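Spermidine N(1)-acetyltransferase (Vibrio cholerae serotype O1, PDB 7KWJ) catalyses the transfer of an acetyl group from acetyl-CoA to the primary amino groups of spermidine and spermine, protecting the bacterium against polyamine toxicity. Local coordinates at residues B[18-21]-B[22-25]; B[91-95]-B[96-100]. The protein carries 10 engineered substitutions. All coordinates share one frame; numbering follows the deposited sequence.

Contact 1. Residues B[18-21]-B[22-25]; sequences IHNL and NKEL. Engineered in segment 22-25: K23 (natural residue Asn), E24 (natural residue Asn), L25 (natural residue Arg).
K23, an engineered residue (naturally Asn), lays its CE over one face of the H19 imidazole, 4.2 Å from the ring centroid and only 10° off the ring normal, a CH-pi contact. It lies at the C-terminal end of helix 15-22 of the GNAT fold, which runs into an inverse gamma turn centred on K23. In H19, CG is anti to the backbone N (chi1 -167°), beside the carbonyl carbon, and the K23 chain runs back to the ring. That chain starts beside its own N and is then fully extended, its CG passing 3.4 Å from H19 O. Its ammonium ends alongside N20, with NZ 4.1 Å from OD1, too long for a bond. A further partner fixes the imidazole: NE2 is hydrogen-bonded to E37 O. The H19 side chain also packs on E11 of the second subunit, and K23 on R8 of that subunit.

An i to i-4 bond joins N22 N to I18 O at 2.9 Å; K23 N makes a weak i to i-3 bond to N20 O, and E24 N a weak one to N22 O. N22 turns its carboxamide back along the helix toward I18, with ND2 3.5 Å from I18 CG2. L21 and N22 pack on I88 of strand 82-89, an acetyl-CoA-binding residue. The engineered E24 (naturally Asn) lies alongside L21, its OE2 3.9 Å from L21 CD1.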
ATOM      1  N   ILE B  18      -5.617   9.298 -30.859  1.00 69.92           N
ATOM      2  CA  ILE B  18      -4.530   8.391 -31.213  1.00 78.35           C
ATOM      3  C   ILE B  18      -5.065   6.986 -31.459  1.00 72.22           C
ATOM      4  O   ILE B  18      -4.616   6.285 -32.374  1.00 61.73           O
ATOM      5  CB  ILE B  18      -3.450   8.399 -30.114  1.00 70.51           C
ATOM      6  CG1 ILE B  18      -2.802   9.783 -30.004  1.00 72.51           C
ATOM      7  CG2 ILE B  18      -2.401   7.329 -30.385  1.00 65.92           C
ATOM      8  CD1 ILE B  18      -2.051  10.228 -31.248  1.00 69.25           C
ATOM      9  N   HIS B  19      -6.035   6.552 -30.650  1.00 67.20           N
ATOM     10  CA  HIS B  19      -6.582   5.210 -30.812  1.00 65.90           C
ATOM     11  C   HIS B  19      -7.266   5.061 -32.166  1.00 67.87           C
ATOM     12  O   HIS B  19      -7.019   4.096 -32.899  1.00 63.91           O
ATOM     13  CB  HIS B  19      -7.559   4.902 -29.678  1.00 69.62           C
ATOM     14  CG  HIS B  19      -7.929   3.455 -29.580  1.00 70.26           C
ATOM     15  ND1 HIS B  19      -9.158   3.029 -29.121  1.00 71.05           N
ATOM     16  CD2 HIS B  19      -7.231   2.334 -29.878  1.00 72.34           C
ATOM     17  CE1 HIS B  19      -9.200   1.709 -29.143  1.00 68.62           C
ATOM     18  NE2 HIS B  19      -8.044   1.263 -29.599  1.00 62.32           N
ATOM     19  N   ASN B  20      -8.136   6.012 -32.515  1.00 69.18           N
ATOM     20  CA  ASN B  20      -8.776   5.974 -33.826  1.00 74.64           C
ATOM     21  C   ASN B  20      -7.756   6.130 -34.944  1.00 69.40           C
ATOM     22  O   ASN B  20      -7.919   5.543 -36.020  1.00 69.17           O
ATOM     23  CB  ASN B  20      -9.839   7.069 -33.925  1.00 70.94           C
ATOM     24  CG  ASN B  20     -10.962   6.885 -32.923  1.00 85.86           C
ATOM     25  OD1 ASN B  20     -11.279   5.763 -32.524  1.00 77.48           O
ATOM     26  ND2 ASN B  20     -11.573   7.990 -32.510  1.00 82.00           N
ATOM     27  N   LEU B  21      -6.698   6.909 -34.709  1.00 71.36           N
ATOM     28  CA  LEU B  21      -5.688   7.119 -35.740  1.00 71.61           C
ATOM     29  C   LEU B  21      -4.918   5.837 -36.033  1.00 71.80           C
ATOM     30  O   LEU B  21      -4.659   5.518 -37.199  1.00 74.04           O
ATOM     31  CB  LEU B  21      -4.732   8.234 -35.311  1.00 74.53           C
ATOM     32  CG  LEU B  21      -3.477   8.439 -36.165  1.00 67.36           C
ATOM     33  CD1 LEU B  21      -3.838   8.652 -37.626  1.00 74.18           C
ATOM     34  CD2 LEU B  21      -2.667   9.614 -35.640  1.00 78.41           C
ATOM     35  N   ASN B  22      -4.551   5.085 -34.993  1.00 67.72           N
ATOM     36  CA  ASN B  22      -3.741   3.888 -35.190  1.00 80.79           C
ATOM     37  C   ASN B  22      -4.439   2.845 -36.053  1.00 83.80           C
ATOM     38  O   ASN B  22      -3.780   1.917 -36.532  1.00 81.66           O
ATOM     39  CB  ASN B  22      -3.371   3.278 -33.836  1.00 74.48           C
ATOM     40  CG  ASN B  22      -2.255   4.035 -33.144  1.00 67.59           C
ATOM     41  OD1 ASN B  22      -1.324   4.518 -33.789  1.00 75.71           O
ATOM     42  ND2 ASN B  22      -2.343   4.144 -31.825  1.00 77.96           N
ATOM     43  N   LYS B  23      -5.749   2.973 -36.264  1.00 78.00           N
ATOM     44  CA  LYS B  23      -6.497   2.039 -37.103  1.00 66.31           C
ATOM     45  C   LYS B  23      -6.353   2.457 -38.568  1.00 83.64           C
ATOM     46  O   LYS B  23      -7.265   3.000 -39.196  1.00 74.96           O
ATOM     47  CB  LYS B  23      -7.955   1.993 -36.669  1.00 77.42           C
ATOM     48  CG  LYS B  23      -8.142   1.796 -35.174  1.00 76.47           C
ATOM     49  CD  LYS B  23      -9.611   1.765 -34.794  1.00 79.01           C
ATOM     50  CE  LYS B  23      -9.791   1.718 -33.286  1.00 72.51           C
ATOM     51  NZ  LYS B  23     -11.226   1.715 -32.897  1.00 68.96           N
ATOM     52  N   GLU B  24      -5.168   2.191 -39.111  1.00 99.25           N
ATOM     53  CA  GLU B  24      -4.823   2.550 -40.478  1.00 83.56           C
ATOM     54  C   GLU B  24      -4.812   1.317 -41.371  1.00103.95           C
ATOM     55  O   GLU B  24      -4.522   0.203 -40.924  1.00 98.79           O
ATOM     56  CB  GLU B  24      -3.454   3.232 -40.546  1.00 84.01           C
ATOM     57  CG  GLU B  24      -3.441   4.656 -40.024  1.00 91.13           C
ATOM     58  CD  GLU B  24      -2.155   5.386 -40.362  1.00 86.74           C
ATOM     59  OE1 GLU B  24      -1.117   4.713 -40.538  1.00 97.80           O
ATOM     60  OE2 GLU B  24      -2.183   6.631 -40.458  1.00 76.32           O
ATOM     61  N   LEU B  25      -5.128   1.535 -42.649  1.00112.06           N
ATOM     62  CA  LEU B  25      -5.078   0.491 -43.661  1.00100.58           C
ATOM     63  C   LEU B  25      -4.034   0.752 -44.737  1.00105.04           C
ATOM     64  O   LEU B  25      -3.756  -0.151 -45.535  1.00106.83           O
ATOM     65  CB  LEU B  25      -6.452   0.324 -44.332  1.00 95.90           C
ATOM     66  CG  LEU B  25      -6.834   1.310 -45.443  1.00 97.54           C
ATOM     67  CD1 LEU B  25      -8.225   0.993 -45.975  1.00 97.71           C
ATOM     68  CD2 LEU B  25      -6.761   2.754 -44.969  1.00 95.91           C
TER

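Contact 2. Residues B[91-95]-B[96-100]; sequences PEHQG and KGFAR
H93 and F98 touch through the methylene of the histidine: H93 CB lies 3.7 Å from F98 CE2 and 3.8 Å from CD2, approaching the phenyl ring obliquely. One face of that ring also receives K96 CB, 3.9 Å above its plane and offset toward the rim, so the lysine stem and the histidine methylene both pack against F98. CG of K96 lies beside its backbone N (chi1 -63°) and the chain then runs extended, carrying NZ to the edge of the imidazole, near its plane and 4.3 Å from H93 CD2. E92 CB sits over one face of the imidazole.

The backbone brings them together: a type I beta turn from H93 to K96 is closed by a weak bond from K96 N to H93 O, 3.3 Å long but fairly straight at 163°. G97 follows with a positive phi of 73°, a conformation that favours glycine, and turns the chain into helix 98-113.

Farther out, I68 of strand 67-77 packs on both H93 and F98, Q94 NE2 is hydrogen-bonded to I89 O, and R100 NH1 forms a salt bridge with E136 OE2. Residues 94-100 bind acetyl-CoA, and Q94-G95-K96-G97-F98-A99 fits the Q/R-x-x-G-x-G/A signature of GNAT enzymes, the loop that in this family receives the CoA pyrophosphate.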
ATOM      1  N   PRO B  91      -4.554   9.442 -42.453  1.00 72.34           N
ATOM      2  CA  PRO B  91      -4.732   9.269 -43.905  1.00 80.46           C
ATOM      3  C   PRO B  91      -5.329  10.484 -44.594  1.00 81.92           C
ATOM      4  O   PRO B  91      -5.245  10.583 -45.825  1.00 74.40           O
ATOM      5  CB  PRO B  91      -5.668   8.056 -44.004  1.00 78.25           C
ATOM      6  CG  PRO B  91      -5.488   7.325 -42.718  1.00 68.23           C
ATOM      7  CD  PRO B  91      -5.218   8.373 -41.685  1.00 78.84           C
ATOM      8  N   GLU B  92      -5.927  11.410 -43.843  1.00 76.79           N
ATOM      9  CA  GLU B  92      -6.543  12.582 -44.453  1.00 81.06           C
ATOM     10  C   GLU B  92      -5.501  13.545 -45.008  1.00 84.97           C
ATOM     11  O   GLU B  92      -5.748  14.198 -46.029  1.00 86.41           O
ATOM     12  CB  GLU B  92      -7.424  13.297 -43.428  1.00 78.98           C
ATOM     13  CG  GLU B  92      -8.443  12.401 -42.738  1.00 91.76           C
ATOM     14  CD  GLU B  92      -8.927  12.979 -41.422  1.00101.71           C
ATOM     15  OE1 GLU B  92      -8.763  14.199 -41.211  1.00 88.87           O
ATOM     16  OE2 GLU B  92      -9.463  12.211 -40.597  1.00 89.33           O
ATOM     17  N   HIS B  93      -4.339  13.648 -44.358  1.00 80.26           N
ATOM     18  CA  HIS B  93      -3.317  14.620 -44.732  1.00 80.38           C
ATOM     19  C   HIS B  93      -2.016  13.956 -45.173  1.00 73.50           C
ATOM     20  O   HIS B  93      -0.976  14.620 -45.232  1.00 72.79           O
ATOM     21  CB  HIS B  93      -3.040  15.574 -43.568  1.00 88.21           C
ATOM     22  CG  HIS B  93      -4.231  15.829 -42.698  1.00 88.71           C
ATOM     23  ND1 HIS B  93      -4.577  15.002 -41.651  1.00 83.24           N
ATOM     24  CD2 HIS B  93      -5.155  16.818 -42.717  1.00 87.76           C
ATOM     25  CE1 HIS B  93      -5.662  15.472 -41.061  1.00 86.54           C
ATOM     26  NE2 HIS B  93      -6.034  16.572 -41.690  1.00 91.61           N
ATOM     27  N   GLN B  94      -2.046  12.657 -45.486  1.00 79.65           N
ATOM     28  CA  GLN B  94      -0.817  11.964 -45.857  1.00 87.73           C
ATOM     29  C   GLN B  94      -0.214  12.526 -47.138  1.00 89.66           C
ATOM     30  O   GLN B  94       1.009  12.479 -47.320  1.00 82.24           O
ATOM     31  CB  GLN B  94      -1.081  10.466 -46.010  1.00 69.07           C
ATOM     32  CG  GLN B  94      -1.095   9.699 -44.696  1.00 82.51           C
ATOM     33  CD  GLN B  94      -1.317   8.210 -44.887  1.00 89.29           C
ATOM     34  OE1 GLN B  94      -1.594   7.748 -45.994  1.00102.23           O
ATOM     35  NE2 GLN B  94      -1.194   7.450 -43.806  1.00 83.11           N
ATOM     36  N   GLY B  95      -1.043  13.060 -48.030  1.00 77.95           N
ATOM     37  CA  GLY B  95      -0.585  13.540 -49.315  1.00 85.83           C
ATOM     38  C   GLY B  95      -0.240  15.009 -49.386  1.00 86.28           C
ATOM     39  O   GLY B  95       0.206  15.476 -50.438  1.00 79.94           O
ATOM     40  N   LYS B  96      -0.426  15.759 -48.303  1.00 84.09           N
ATOM     41  CA  LYS B  96      -0.165  17.192 -48.297  1.00 71.83           C
ATOM     42  C   LYS B  96       1.288  17.527 -47.978  1.00 83.78           C
ATOM     43  O   LYS B  96       1.615  18.706 -47.803  1.00 71.30           O
ATOM     44  CB  LYS B  96      -1.093  17.888 -47.299  1.00 71.03           C
ATOM     45  CG  LYS B  96      -2.567  17.766 -47.655  1.00 94.63           C
ATOM     46  CD  LYS B  96      -3.448  18.548 -46.693  1.00106.63           C
ATOM     47  CE  LYS B  96      -4.911  18.483 -47.106  1.00104.27           C
ATOM     48  NZ  LYS B  96      -5.789  19.271 -46.196  1.00 85.01           N
ATOM     49  N   GLY B  97       2.163  16.526 -47.901  1.00 83.80           N
ATOM     50  CA  GLY B  97       3.576  16.785 -47.706  1.00 82.76           C
ATOM     51  C   GLY B  97       3.961  17.236 -46.318  1.00 75.16           C
ATOM     52  O   GLY B  97       5.038  17.812 -46.143  1.00 79.51           O
ATOM     53  N   PHE B  98       3.112  16.994 -45.316  1.00 73.28           N
ATOM     54  CA  PHE B  98       3.459  17.363 -43.950  1.00 72.80           C
ATOM     55  C   PHE B  98       4.599  16.519 -43.394  1.00 69.05           C
ATOM     56  O   PHE B  98       5.261  16.947 -42.443  1.00 65.67           O
ATOM     57  CB  PHE B  98       2.239  17.225 -43.034  1.00 71.71           C
ATOM     58  CG  PHE B  98       1.117  18.177 -43.351  1.00 80.80           C
ATOM     59  CD1 PHE B  98       1.340  19.335 -44.080  1.00 78.90           C
ATOM     60  CD2 PHE B  98      -0.168  17.913 -42.904  1.00 71.68           C
ATOM     61  CE1 PHE B  98       0.304  20.204 -44.362  1.00 75.42           C
ATOM     62  CE2 PHE B  98      -1.208  18.780 -43.182  1.00 78.95           C
ATOM     63  CZ  PHE B  98      -0.971  19.926 -43.911  1.00 74.59           C
ATOM     64  N   ALA B  99       4.845  15.339 -43.965  1.00 70.87           N
ATOM     65  CA  ALA B  99       5.806  14.409 -43.380  1.00 67.00           C
ATOM     66  C   ALA B  99       7.181  15.051 -43.233  1.00 59.87           C
ATOM     67  O   ALA B  99       7.715  15.160 -42.123  1.00 61.26           O
ATOM     68  CB  ALA B  99       5.886  13.142 -44.233  1.00 65.05           C
ATOM     69  N   ARG B 100       7.774  15.485 -44.348  1.00 57.87           N
ATOM     70  CA  ARG B 100       9.123  16.036 -44.295  1.00 63.64           C
ATOM     71  C   ARG B 100       9.211  17.268 -43.403  1.00 53.01           C
ATOM     72  O   ARG B 100      10.296  17.577 -42.900  1.00 59.74           O
ATOM     73  CB  ARG B 100       9.617  16.371 -45.705  1.00 63.25           C
ATOM     74  CG  ARG B 100       8.673  17.237 -46.521  1.00 80.26           C
ATOM     75  CD  ARG B 100       9.299  17.631 -47.851  1.00 77.79           C
ATOM     76  NE  ARG B 100       9.933  16.497 -48.522  1.00 65.38           N
ATOM     77  CZ  ARG B 100       9.286  15.596 -49.256  1.00 71.04           C
ATOM     78  NH1 ARG B 100       9.957  14.603 -49.825  1.00 63.65           N
ATOM     79  NH2 ARG B 100       7.970  15.677 -49.418  1.00 74.26           N
TER

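Contact 1 comes first along the chain, at the end of helix 15-22, and contact 2 follows between strand 82-89 and helix 98-113; their centres are 15 Å apart within one GNAT domain. They meet directly: E24 OE2 packs 3.6 Å from Q94 NE2 and 3.7 Å from P91 CD, while L21 CD1 lies 4.3 Å from P91 CD. Strand 82-89 connects them further, since its I88 receives L21 and N22 and the chain beyond it becomes the 91-95 loop. The start of the loop between helices 15-22 and 39-47, whose first residues, 23-25, are engineered, therefore lies against the acetyl-CoA site, whereas the subunit interface is reached from contact 1, through H19 and K23.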